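Hypothetical protein TM1553 (Thermotoga maritima, PDB 1VRM) probably acts as a flavin transferase of the ApbE family, binding FAD and attaching FMN to target proteins as characterised relatives do. Local coordinates at residues K53-T56 against Y57-F61; S66-K69 against K70-H74; L110-W114 against G115-N119. All coordinates share one frame; numbering follows the deposited sequence. Where two conformers were deposited one is given.

Contact 1 of 3, residues K53-T56 against Y57-F61; sequences KRIT and YKFSF
Three i to i+4 backbone bonds close the last turn of helix 41-58: Tyr-57 N to Lys-53 O, Lys-58 N to Arg-54 O (2.9 Å, N-H...O 156°) and Phe-59 N to Ile-55 O (3.1 Å). Phe-59 then leaves helical geometry, and the chain turns off through Ser-60, whose CB rests 3.3 Å from Thr-56 O. One turn apart, the side chains of Arg-54 and Lys-58 run alongside each other in the same direction, NH1 of the arginine 3.8 Å from CD of the lysine and 4.2 Å from its NZ. Glu-84 OE1 forms a salt bridge with each, which probably offsets the like charges; Asp-51 takes Arg-54 NE and Asp-82 is a second mate for Lys-58 NZ. This is the C-terminal end of the helix that follows the first β-hairpin of the ApbE fold. On its buried side, Ile-55 has CG1 beside the backbone N (chi1 -69°), which puts CG2 anti to that N and 4.0 Å from CD2 of the Phe-59 ring. CG of Lys-58 sits over the centre of one face of that ring, 3.8 Å above its plane. Thr-56 CG2 reaches over a face of Tyr-57 toward the rim, 4.2 Å from CE1, while the threonine hydroxyl bonds to Met-52 O and Leu-26 N. A cation-pi contact from Arg-65 also engages the tyrosine ring.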
ATOM      1  N   LYS A  53      13.722   5.670   1.636  1.00  5.92           N
ATOM      2  CA  LYS A  53      14.443   5.573   0.369  1.00  6.11           C
ATOM      3  C   LYS A  53      15.078   4.200   0.189  1.00  5.55           C
ATOM      4  O   LYS A  53      15.015   3.618  -0.908  1.00  8.17           O
ATOM      5  CB  LYS A  53      15.470   6.683   0.232  1.00  8.14           C
ATOM      6  CG  LYS A  53      14.827   8.064   0.125  1.00  8.53           C
ATOM      7  CD  LYS A  53      15.868   9.154   0.083  1.00 13.52           C
ATOM      8  CE  LYS A  53      15.220  10.482  -0.274  0.50 23.16           C
ATOM      9  NZ  LYS A  53      14.238  10.344  -1.381  0.50 30.43           N
ATOM     10  N   ARG A  54      15.646   3.656   1.244  1.00  5.60           N
ATOM     11  CA  ARG A  54      16.245   2.332   1.200  1.00  7.43           C
ATOM     12  C   ARG A  54      15.219   1.275   0.723  1.00  6.79           C
ATOM     13  O   ARG A  54      15.474   0.481  -0.164  1.00  7.34           O
ATOM     14  CB  ARG A  54      16.746   1.955   2.576  1.00  8.00           C
ATOM     15  CG  ARG A  54      17.370   0.573   2.658  1.00  6.92           C
ATOM     16  CD  ARG A  54      17.724   0.199   4.071  1.00  8.67           C
ATOM     17  NE  ARG A  54      16.539  -0.003   4.870  1.00  7.84           N
ATOM     18  CZ  ARG A  54      15.831  -1.129   4.841  1.00  7.17           C
ATOM     19  NH1 ARG A  54      16.244  -2.157   4.084  1.00 11.29           N
ATOM     20  NH2 ARG A  54      14.744  -1.238   5.576  1.00  7.51           N
ATOM     21  N   ILE A  55      14.056   1.295   1.334  1.00  4.00           N
ATOM     22  CA  ILE A  55      12.946   0.379   1.011  1.00  5.70           C
ATOM     23  C   ILE A  55      12.497   0.627  -0.448  1.00  5.33           C
ATOM     24  O   ILE A  55      12.170  -0.301  -1.186  1.00  7.14           O
ATOM     25  CB  ILE A  55      11.771   0.573   2.015  1.00  4.33           C
ATOM     26  CG1 ILE A  55      12.230   0.066   3.355  1.00  5.24           C
ATOM     27  CG2 ILE A  55      10.481  -0.011   1.463  1.00  7.51           C
ATOM     28  CD1 ILE A  55      11.320   0.484   4.450  1.00  8.58           C
ATOM     29  N   THR A  56      12.472   1.896  -0.867  1.00  4.26           N
ATOM     30  CA  THR A  56      12.088   2.253  -2.234  1.00  6.11           C
ATOM     31  C   THR A  56      12.919   1.477  -3.267  1.00  7.47           C
ATOM     32  O   THR A  56      12.370   0.940  -4.236  1.00  9.79           O
ATOM     33  CB  THR A  56      12.223   3.767  -2.510  1.00  8.28           C
ATOM     34  OG1 THR A  56      11.372   4.497  -1.613  1.00  6.96           O
ATOM     35  CG2 THR A  56      11.777   4.104  -3.914  1.00  7.31           C
ATOM     36  N   TYR A  57      14.231   1.455  -3.042  1.00  5.43           N
ATOM     37  CA  TYR A  57      15.138   0.832  -4.013  1.00  8.59           C
ATOM     38  C   TYR A  57      15.219  -0.676  -3.830  1.00  8.42           C
ATOM     39  O   TYR A  57      15.280  -1.437  -4.821  1.00  9.93           O
ATOM     40  CB  TYR A  57      16.513   1.481  -3.969  1.00  9.83           C
ATOM     41  CG  TYR A  57      16.386   2.967  -4.297  1.00 14.39           C
ATOM     42  CD1 TYR A  57      15.679   3.370  -5.434  1.00 20.34           C
ATOM     43  CD2 TYR A  57      16.871   3.932  -3.452  1.00 26.08           C
ATOM     44  CE1 TYR A  57      15.499   4.715  -5.733  1.00 31.44           C
ATOM     45  CE2 TYR A  57      16.702   5.283  -3.748  1.00 24.32           C
ATOM     46  CZ  TYR A  57      16.014   5.660  -4.885  1.00 28.80           C
ATOM     47  OH  TYR A  57      15.840   7.002  -5.192  1.00 35.22           O
ATOM     48  N   LYS A  58      15.176  -1.129  -2.580  1.00  5.55           N
ATOM     49  CA  LYS A  58      15.345  -2.542  -2.304  1.00  5.25           C
ATOM     50  C   LYS A  58      14.202  -3.383  -2.827  1.00  6.21           C
ATOM     51  O   LYS A  58      14.411  -4.546  -3.233  1.00  7.84           O
ATOM     52  CB  LYS A  58      15.512  -2.786  -0.807  1.00  7.76           C
ATOM     53  CG  LYS A  58      15.691  -4.234  -0.435  1.00  5.89           C
ATOM     54  CD  LYS A  58      16.112  -4.421   0.996  1.00  8.89           C
ATOM     55  CE  LYS A  58      16.203  -5.898   1.348  1.00 10.29           C
ATOM     56  NZ  LYS A  58      16.664  -6.083   2.746  1.00 12.13           N
ATOM     57  N   PHE A  59      13.000  -2.814  -2.766  1.00  4.79           N
ATOM     58  CA  PHE A  59      11.792  -3.545  -3.155  1.00  4.53           C
ATOM     59  C   PHE A  59      11.194  -3.040  -4.471  1.00  6.41           C
ATOM     60  O   PHE A  59      10.082  -3.397  -4.805  1.00  9.90           O
ATOM     61  CB  PHE A  59      10.805  -3.555  -1.993  1.00  6.72           C
ATOM     62  CG  PHE A  59      11.351  -4.275  -0.796  1.00  7.23           C
ATOM     63  CD1 PHE A  59      11.590  -5.618  -0.828  1.00  8.55           C
ATOM     64  CD2 PHE A  59      11.742  -3.587   0.344  1.00 10.32           C
ATOM     65  CE1 PHE A  59      12.137  -6.252   0.289  1.00 11.39           C
ATOM     66  CE2 PHE A  59      12.292  -4.246   1.450  1.00 10.91           C
ATOM     67  CZ  PHE A  59      12.461  -5.577   1.402  1.00 11.48           C
ATOM     68  N   SER A  60      11.957  -2.279  -5.244  1.00  8.99           N
ATOM     69  CA  SER A  60      11.537  -1.713  -6.501  1.00  8.48           C
ATOM     70  C   SER A  60      11.310  -2.768  -7.572  1.00  7.50           C
ATOM     71  O   SER A  60      11.991  -3.794  -7.601  1.00  8.96           O
ATOM     72  CB  SER A  60      12.629  -0.759  -7.040  1.00  8.60           C
ATOM     73  OG  SER A  60      12.324  -0.297  -8.346  1.00 10.45           O
ATOM     74  N   PHE A  61      10.356  -2.522  -8.464  1.00  9.40           N
ATOM     75  CA  PHE A  61      10.161  -3.450  -9.577  1.00  8.10           C
ATOM     76  C   PHE A  61      11.273  -3.265 -10.592  1.00 10.43           C
ATOM     77  O   PHE A  61      11.562  -4.186 -11.344  1.00 11.96           O
ATOM     78  CB  PHE A  61       8.787  -3.226 -10.226  1.00 10.20           C
ATOM     79  CG  PHE A  61       8.359  -4.316 -11.165  1.00  8.71           C
ATOM     80  CD1 PHE A  61       7.720  -5.439 -10.680  1.00  7.50           C
ATOM     81  CD2 PHE A  61       8.593  -4.225 -12.531  1.00 11.30           C
ATOM     82  CE1 PHE A  61       7.293  -6.459 -11.567  1.00 10.87           C
ATOM     83  CE2 PHE A  61       8.188  -5.251 -13.399  1.00 14.53           C
ATOM     84  CZ  PHE A  61       7.536  -6.353 -12.878  1.00 11.79           C
TER

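Contact 2 of 3, residues S66-K69 against K70-H74; sequences SVVK and KINDH
Lys-69 NZ donates to Asp-73 OD2 at 2.8 Å, a salt bridge along the outer side of helix 67-72 that uses the syn lone pair of the carboxylate oxygen. The lysine curls to get there: its chain is extended up to CE and then bends at chi4 (59°), bringing the ammonium round to OD2, close to the plane of the carboxylate; Lys-69 CG also lies 3.2 Å from Asp-73 OD2. The two residues are joined a second time through the backbone, Asp-73 N to Lys-69 O. With Lys-69 cut back to an alanine, the Asp-73 carboxylate is likely to lose its charge mate and be freer to turn about chi1. At the start of the helix Ser-66 is the N-cap: its OG accepts from Lys-69 N at 3.0 Å in a nearly straight bond (171°), and its own proton can go to Ser-60 O or Lys-58 O, both within bonding range. At the other end, His-74 ND1 reaches back to Lys-70 O at 2.6 Å, the oxygen lying in the ring plane, which fixes the rotation of the imidazole. Between the two ends Asn-72 N bonds to Val-68 O at 2.8 Å. The side chains of these two residues run alongside each other, Val-68 CG1 being 3.5 Å from Asn-72 ND2, while OD1 of the amide accepts from Ile-160 N. Ile-71 CG1 packs 3.4 Å from Val-67 O. This short helix lies against helix 83-98, with Val-67 on Thr-85 and Ile-71 on Ile-89, while Lys-70 and His-74 touch Val-79 of strand 79-80.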
ATOM      1  N   SER A  66      17.427  -3.762  -6.604  1.00 11.28           N
ATOM      2  CA  SER A  66      16.285  -4.348  -5.959  1.00  9.26           C
ATOM      3  C   SER A  66      16.381  -5.875  -5.808  1.00  8.03           C
ATOM      4  O   SER A  66      16.698  -6.598  -6.747  1.00  7.98           O
ATOM      5  CB  SER A  66      15.008  -4.037  -6.754  1.00  9.33           C
ATOM      6  OG  SER A  66      13.930  -4.800  -6.269  1.00  8.84           O
ATOM      7  N   VAL A  67      16.000  -6.359  -4.645  1.00  5.76           N
ATOM      8  CA  VAL A  67      15.908  -7.822  -4.405  1.00  6.19           C
ATOM      9  C   VAL A  67      14.634  -8.397  -5.088  1.00  7.18           C
ATOM     10  O   VAL A  67      14.595  -9.586  -5.442  1.00  8.37           O
ATOM     11  CB  VAL A  67      15.888  -8.106  -2.893  0.50  6.66           C
ATOM     12  CG1 VAL A  67      14.580  -7.622  -2.239  0.50  5.78           C
ATOM     13  CG2 VAL A  67      16.183  -9.538  -2.610  0.50  9.12           C
ATOM     14  N   VAL A  68      13.570  -7.608  -5.154  1.00  7.14           N
ATOM     15  CA  VAL A  68      12.384  -7.990  -5.909  1.00  6.00           C
ATOM     16  C   VAL A  68      12.762  -8.197  -7.380  1.00  5.22           C
ATOM     17  O   VAL A  68      12.371  -9.199  -7.971  1.00  8.30           O
ATOM     18  CB  VAL A  68      11.242  -6.945  -5.777  1.00  8.42           C
ATOM     19  CG1 VAL A  68      10.144  -7.115  -6.855  1.00 10.51           C
ATOM     20  CG2 VAL A  68      10.708  -7.019  -4.374  1.00  9.33           C
ATOM     21  N   LYS A  69      13.481  -7.237  -7.975  1.00  6.96           N
ATOM     22  CA  LYS A  69      13.913  -7.363  -9.362  1.00  8.28           C
ATOM     23  C   LYS A  69      14.801  -8.594  -9.472  1.00  7.56           C
ATOM     24  O   LYS A  69      14.663  -9.370 -10.448  1.00  8.16           O
ATOM     25  CB  LYS A  69      14.629  -6.132  -9.851  1.00  9.89           C
ATOM     26  CG  LYS A  69      15.017  -6.186 -11.310  1.00 11.54           C
ATOM     27  CD  LYS A  69      15.355  -4.816 -11.812  1.00 16.78           C
ATOM     28  CE  LYS A  69      16.174  -4.898 -13.074  1.00 21.77           C
ATOM     29  NZ  LYS A  69      15.434  -5.612 -14.110  1.00 20.37           N
ATOM     30  N   LYS A  70      15.679  -8.817  -8.503  1.00  8.18           N
ATOM     31  CA  LYS A  70      16.540 -10.026  -8.535  1.00  9.90           C
ATOM     32  C   LYS A  70      15.708 -11.294  -8.603  1.00  7.26           C
ATOM     33  O   LYS A  70      15.938 -12.140  -9.455  1.00  8.93           O
ATOM     34  CB  LYS A  70      17.464 -10.101  -7.321  1.00 10.34           C
ATOM     35  CG  LYS A  70      18.373 -11.324  -7.269  1.00 12.32           C
ATOM     36  CD  LYS A  70      19.155 -11.266  -5.969  1.00 17.81           C
ATOM     37  CE  LYS A  70      19.851 -12.531  -5.649  1.00 33.92           C
ATOM     38  NZ  LYS A  70      20.821 -12.229  -4.539  1.00 39.11           N
ATOM     39  N   ILE A  71      14.686 -11.415  -7.763  1.00  7.01           N
ATOM     40  CA  ILE A  71      13.839 -12.587  -7.811  1.00  5.13           C
ATOM     41  C   ILE A  71      13.105 -12.654  -9.167  1.00  5.10           C
ATOM     42  O   ILE A  71      13.125 -13.697  -9.877  1.00  6.49           O
ATOM     43  CB  ILE A  71      12.778 -12.588  -6.681  1.00  4.80           C
ATOM     44  CG1 ILE A  71      13.448 -12.739  -5.301  1.00  7.52           C
ATOM     45  CG2 ILE A  71      11.745 -13.716  -6.933  1.00  8.97           C
ATOM     46  CD1 ILE A  71      12.597 -12.261  -4.142  1.00  7.17           C
ATOM     47  N   ASN A  72      12.519 -11.538  -9.591  1.00  5.15           N
ATOM     48  CA  ASN A  72      11.752 -11.479 -10.868  1.00  4.97           C
ATOM     49  C   ASN A  72      12.567 -11.836 -12.093  1.00  6.19           C
ATOM     50  O   ASN A  72      12.026 -12.347 -13.097  1.00  7.45           O
ATOM     51  CB  ASN A  72      11.078 -10.145 -11.043  1.00  5.26           C
ATOM     52  CG  ASN A  72       9.928  -9.936 -10.051  1.00  4.13           C
ATOM     53  OD1 ASN A  72       9.413 -10.906  -9.461  1.00  5.55           O
ATOM     54  ND2 ASN A  72       9.483  -8.684  -9.930  1.00  8.40           N
ATOM     55  N   ASP A  73      13.846 -11.472 -12.028  1.00  4.20           N
ATOM     56  CA  ASP A  73      14.766 -11.697 -13.131  1.00  6.20           C
ATOM     57  C   ASP A  73      15.440 -13.085 -13.056  1.00  7.03           C
ATOM     58  O   ASP A  73      16.270 -13.402 -13.910  1.00  9.09           O
ATOM     59  CB  ASP A  73      15.825 -10.598 -13.155  1.00  9.87           C
ATOM     60  CG  ASP A  73      15.288  -9.251 -13.674  1.00 13.23           C
ATOM     61  OD1 ASP A  73      14.157  -9.224 -14.232  1.00 15.28           O
ATOM     62  OD2 ASP A  73      16.052  -8.277 -13.546  1.00 20.45           O
ATOM     63  N   HIS A  74      15.078 -13.873 -12.032  1.00  4.88           N
ATOM     64  CA  HIS A  74      15.605 -15.204 -11.867  1.00  7.24           C
ATOM     65  C   HIS A  74      14.450 -16.214 -11.698  1.00  5.89           C
ATOM     66  O   HIS A  74      14.329 -16.834 -10.629  1.00  6.64           O
ATOM     67  CB  HIS A  74      16.562 -15.255 -10.686  1.00 10.25           C
ATOM     68  CG  HIS A  74      17.840 -14.544 -10.950  1.00 12.74           C
ATOM     69  ND1 HIS A  74      17.994 -13.194 -10.736  1.00 12.56           N
ATOM     70  CD2 HIS A  74      19.010 -14.978 -11.485  1.00 15.57           C
ATOM     71  CE1 HIS A  74      19.211 -12.821 -11.107  1.00 16.05           C
ATOM     72  NE2 HIS A  74      19.844 -13.887 -11.580  1.00 19.00           N
TER

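Contact 3 of 3, residues L110-W114 against G115-N119; sequences LLELW and GFTGN
A Schellman motif closes the C-terminal turn of helix 108-114, with Gly-115 the first residue to leave helical angles, its phi positive (95°), and two backbone bonds reaching back into the turn. Phe-116 N binds Leu-111 O at 3.0 Å, and Gly-115 N binds Glu-112 O at 3.1 Å from well above its carbonyl plane, with a weak bond to Leu-111 O besides. A CB on Gly-115 would clash with Trp-114 O at these backbone angles. Past the glycine, the Phe-116 side chain folds back across that of Leu-111 at about a right angle, its CD2 lying 4.0 Å from Leu-111 CD2 and 3.6 Å from Trp-114 CB. Thr-117 carries OG1 between its backbone N and carbonyl carbon (chi1 67°), which leaves CG2 facing Leu-111 CB at 3.8 Å and brings OG1 within 3.5 Å of Glu-112 CA. One water ties this end together, donating to Glu-112 O at 2.8 Å and bonding to Thr-117 OG1. The carboxylate of Glu-112 has its salt bridge with Lys-159, and Trp-114 NE1 bonds to Gly-256 O. Leu-110 and Leu-113 pack on helix 128-135.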
ATOM      1  N   LEU A 110       1.110  -8.527 -15.077  1.00  5.82           N
ATOM      2  CA  LEU A 110       0.038  -7.690 -15.598  1.00  5.49           C
ATOM      3  C   LEU A 110       0.423  -6.196 -15.578  1.00  6.24           C
ATOM      4  O   LEU A 110       0.179  -5.487 -16.559  1.00  7.34           O
ATOM      5  CB  LEU A 110      -1.257  -7.914 -14.804  1.00  6.47           C
ATOM      6  CG  LEU A 110      -1.998  -9.201 -15.104  1.00  9.05           C
ATOM      7  CD1 LEU A 110      -2.934  -9.484 -13.967  1.00 10.93           C
ATOM      8  CD2 LEU A 110      -2.755  -9.089 -16.444  1.00  9.68           C
ATOM      9  N   LEU A 111       1.040  -5.744 -14.499  1.00  6.25           N
ATOM     10  CA  LEU A 111       1.471  -4.311 -14.410  1.00  5.73           C
ATOM     11  C   LEU A 111       2.446  -4.030 -15.550  1.00  8.64           C
ATOM     12  O   LEU A 111       2.385  -3.008 -16.200  1.00  8.94           O
ATOM     13  CB  LEU A 111       2.069  -3.987 -13.063  1.00  9.71           C
ATOM     14  CG  LEU A 111       1.023  -4.047 -11.950  1.00  7.55           C
ATOM     15  CD1 LEU A 111       1.714  -3.977 -10.631  1.00 10.91           C
ATOM     16  CD2 LEU A 111       0.035  -2.922 -12.061  1.00 11.71           C
ATOM     17  N   GLU A 112       3.315  -4.987 -15.832  1.00  9.18           N
ATOM     18  CA  GLU A 112       4.327  -4.811 -16.873  1.00 10.52           C
ATOM     19  C   GLU A 112       3.640  -4.718 -18.270  1.00 11.15           C
ATOM     20  O   GLU A 112       3.928  -3.864 -19.122  1.00 10.02           O
ATOM     21  CB  GLU A 112       5.276  -5.993 -16.718  1.00 14.16           C
ATOM     22  CG  GLU A 112       6.508  -5.964 -17.428  1.00 18.12           C
ATOM     23  CD  GLU A 112       7.254  -7.279 -17.193  1.00 17.89           C
ATOM     24  OE1 GLU A 112       6.690  -8.355 -17.472  1.00 15.42           O
ATOM     25  OE2 GLU A 112       8.396  -7.214 -16.742  1.00 18.37           O
ATOM     26  N   LEU A 113       2.623  -5.546 -18.468  1.00  9.33           N
ATOM     27  CA  LEU A 113       1.886  -5.569 -19.701  1.00 12.33           C
ATOM     28  C   LEU A 113       1.155  -4.272 -19.961  1.00  9.96           C
ATOM     29  O   LEU A 113       1.172  -3.750 -21.055  1.00 12.67           O
ATOM     30  CB  LEU A 113       0.900  -6.725 -19.640  1.00 13.61           C
ATOM     31  CG  LEU A 113       0.214  -7.195 -20.913  1.00 21.27           C
ATOM     32  CD1 LEU A 113       1.242  -7.916 -21.817  1.00 18.91           C
ATOM     33  CD2 LEU A 113      -0.993  -8.066 -20.542  1.00 17.76           C
ATOM     34  N   TRP A 114       0.513  -3.748 -18.921  1.00  8.01           N
ATOM     35  CA  TRP A 114      -0.217  -2.480 -19.008  1.00  7.91           C
ATOM     36  C   TRP A 114       0.712  -1.252 -19.088  1.00 11.50           C
ATOM     37  O   TRP A 114       0.281  -0.148 -19.417  1.00 10.90           O
ATOM     38  CB  TRP A 114      -1.119  -2.339 -17.757  1.00  9.21           C
ATOM     39  CG  TRP A 114      -2.363  -3.067 -17.827  1.00  5.76           C
ATOM     40  CD1 TRP A 114      -2.596  -4.349 -17.415  1.00  7.37           C
ATOM     41  CD2 TRP A 114      -3.613  -2.564 -18.313  1.00  3.25           C
ATOM     42  NE1 TRP A 114      -3.915  -4.694 -17.647  1.00  6.53           N
ATOM     43  CE2 TRP A 114      -4.569  -3.599 -18.182  1.00  7.36           C
ATOM     44  CE3 TRP A 114      -4.006  -1.333 -18.885  1.00  6.80           C
ATOM     45  CZ2 TRP A 114      -5.878  -3.445 -18.605  1.00  9.58           C
ATOM     46  CZ3 TRP A 114      -5.292  -1.173 -19.253  1.00  8.37           C
ATOM     47  CH2 TRP A 114      -6.225  -2.226 -19.156  1.00  9.69           C
ATOM     48  N   GLY A 115       1.975  -1.428 -18.745  1.00  9.60           N
ATOM     49  CA  GLY A 115       2.957  -0.338 -18.794  1.00 10.89           C
ATOM     50  C   GLY A 115       3.188   0.419 -17.495  1.00 13.99           C
ATOM     51  O   GLY A 115       3.931   1.422 -17.462  1.00 17.25           O
ATOM     52  N   PHE A 116       2.575  -0.028 -16.414  1.00 10.93           N
ATOM     53  CA  PHE A 116       2.683   0.661 -15.117  1.00 12.86           C
ATOM     54  C   PHE A 116       4.106   0.625 -14.545  1.00 18.58           C
ATOM     55  O   PHE A 116       4.468   1.486 -13.779  1.00 22.03           O
ATOM     56  CB  PHE A 116       1.644   0.193 -14.131  1.00 13.93           C
ATOM     57  CG  PHE A 116       0.279   0.663 -14.466  1.00 10.51           C
ATOM     58  CD1 PHE A 116      -0.047   2.023 -14.358  1.00 14.77           C
ATOM     59  CD2 PHE A 116      -0.709  -0.217 -14.867  1.00  9.93           C
ATOM     60  CE1 PHE A 116      -1.306   2.439 -14.649  1.00 14.00           C
ATOM     61  CE2 PHE A 116      -1.948   0.216 -15.153  1.00 10.98           C
ATOM     62  CZ  PHE A 116      -2.257   1.535 -15.067  1.00 13.15           C
ATOM     63  N   THR A 117       4.914  -0.316 -14.997  1.00 23.08           N
ATOM     64  CA  THR A 117       6.281  -0.479 -14.513  1.00 25.04           C
ATOM     65  C   THR A 117       7.343   0.218 -15.369  1.00 28.37           C
ATOM     66  O   THR A 117       8.460   0.410 -14.893  1.00 34.80           O
ATOM     67  CB  THR A 117       6.635  -1.969 -14.495  1.00 19.81           C
ATOM     68  OG1 THR A 117       6.682  -2.462 -15.834  1.00 23.96           O
ATOM     69  CG2 THR A 117       5.643  -2.781 -13.684  1.00 21.88           C
ATOM     70  N   GLY A 118       7.021   0.579 -16.616  1.00 28.57           N
ATOM     71  CA  GLY A 118       8.008   1.120 -17.572  1.00 27.83           C
ATOM     72  C   GLY A 118       7.908   2.615 -17.896  1.00 29.30           C
ATOM     73  O   GLY A 118       7.428   3.406 -17.096  1.00 29.91           O
ATOM     74  N   ASN A 119       8.375   2.985 -19.082  1.00 30.18           N
ATOM     75  CA  ASN A 119       8.261   4.371 -19.569  1.00 30.72           C
ATOM     76  C   ASN A 119       6.818   4.699 -19.918  1.00 28.18           C
ATOM     77  O   ASN A 119       6.031   3.804 -20.259  1.00 23.77           O
ATOM     78  CB  ASN A 119       9.118   4.572 -20.820  1.00 32.67           C
ATOM     79  CG  ASN A 119      10.581   4.823 -20.487  1.00 45.50           C
ATOM     80  OD1 ASN A 119      10.975   4.867 -19.312  1.00 49.76           O
ATOM     81  ND2 ASN A 119      11.391   5.010 -21.527  1.00 55.39           N
TER
HETATM   82  O   HOH W   1       5.753  -1.883 -18.303  1.00 30.40           O

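How the contacts relate
The contacts follow one another in series along the chain. Contacts 1 and 2, with centres about 12 Å apart, occupy consecutive helices, 41-58 and 67-72. They are directly joined where the first helix ends and the second begins: Lys-58 O lies 2.8 Å from Val-67 N, a probable hydrogen bond. Both also pack on helix 83-98. Contact 3, at the end of helix 108-114, is centred about 17 Å from contact 1 and 16 Å from contact 2. Phe-61 touches Asn-72 and Thr-117, although contacts 2 and 3 do not themselves meet. The loop carrying it thus ties helix 67-72 and the ends of helices 41-58 and 108-114 into one packed region.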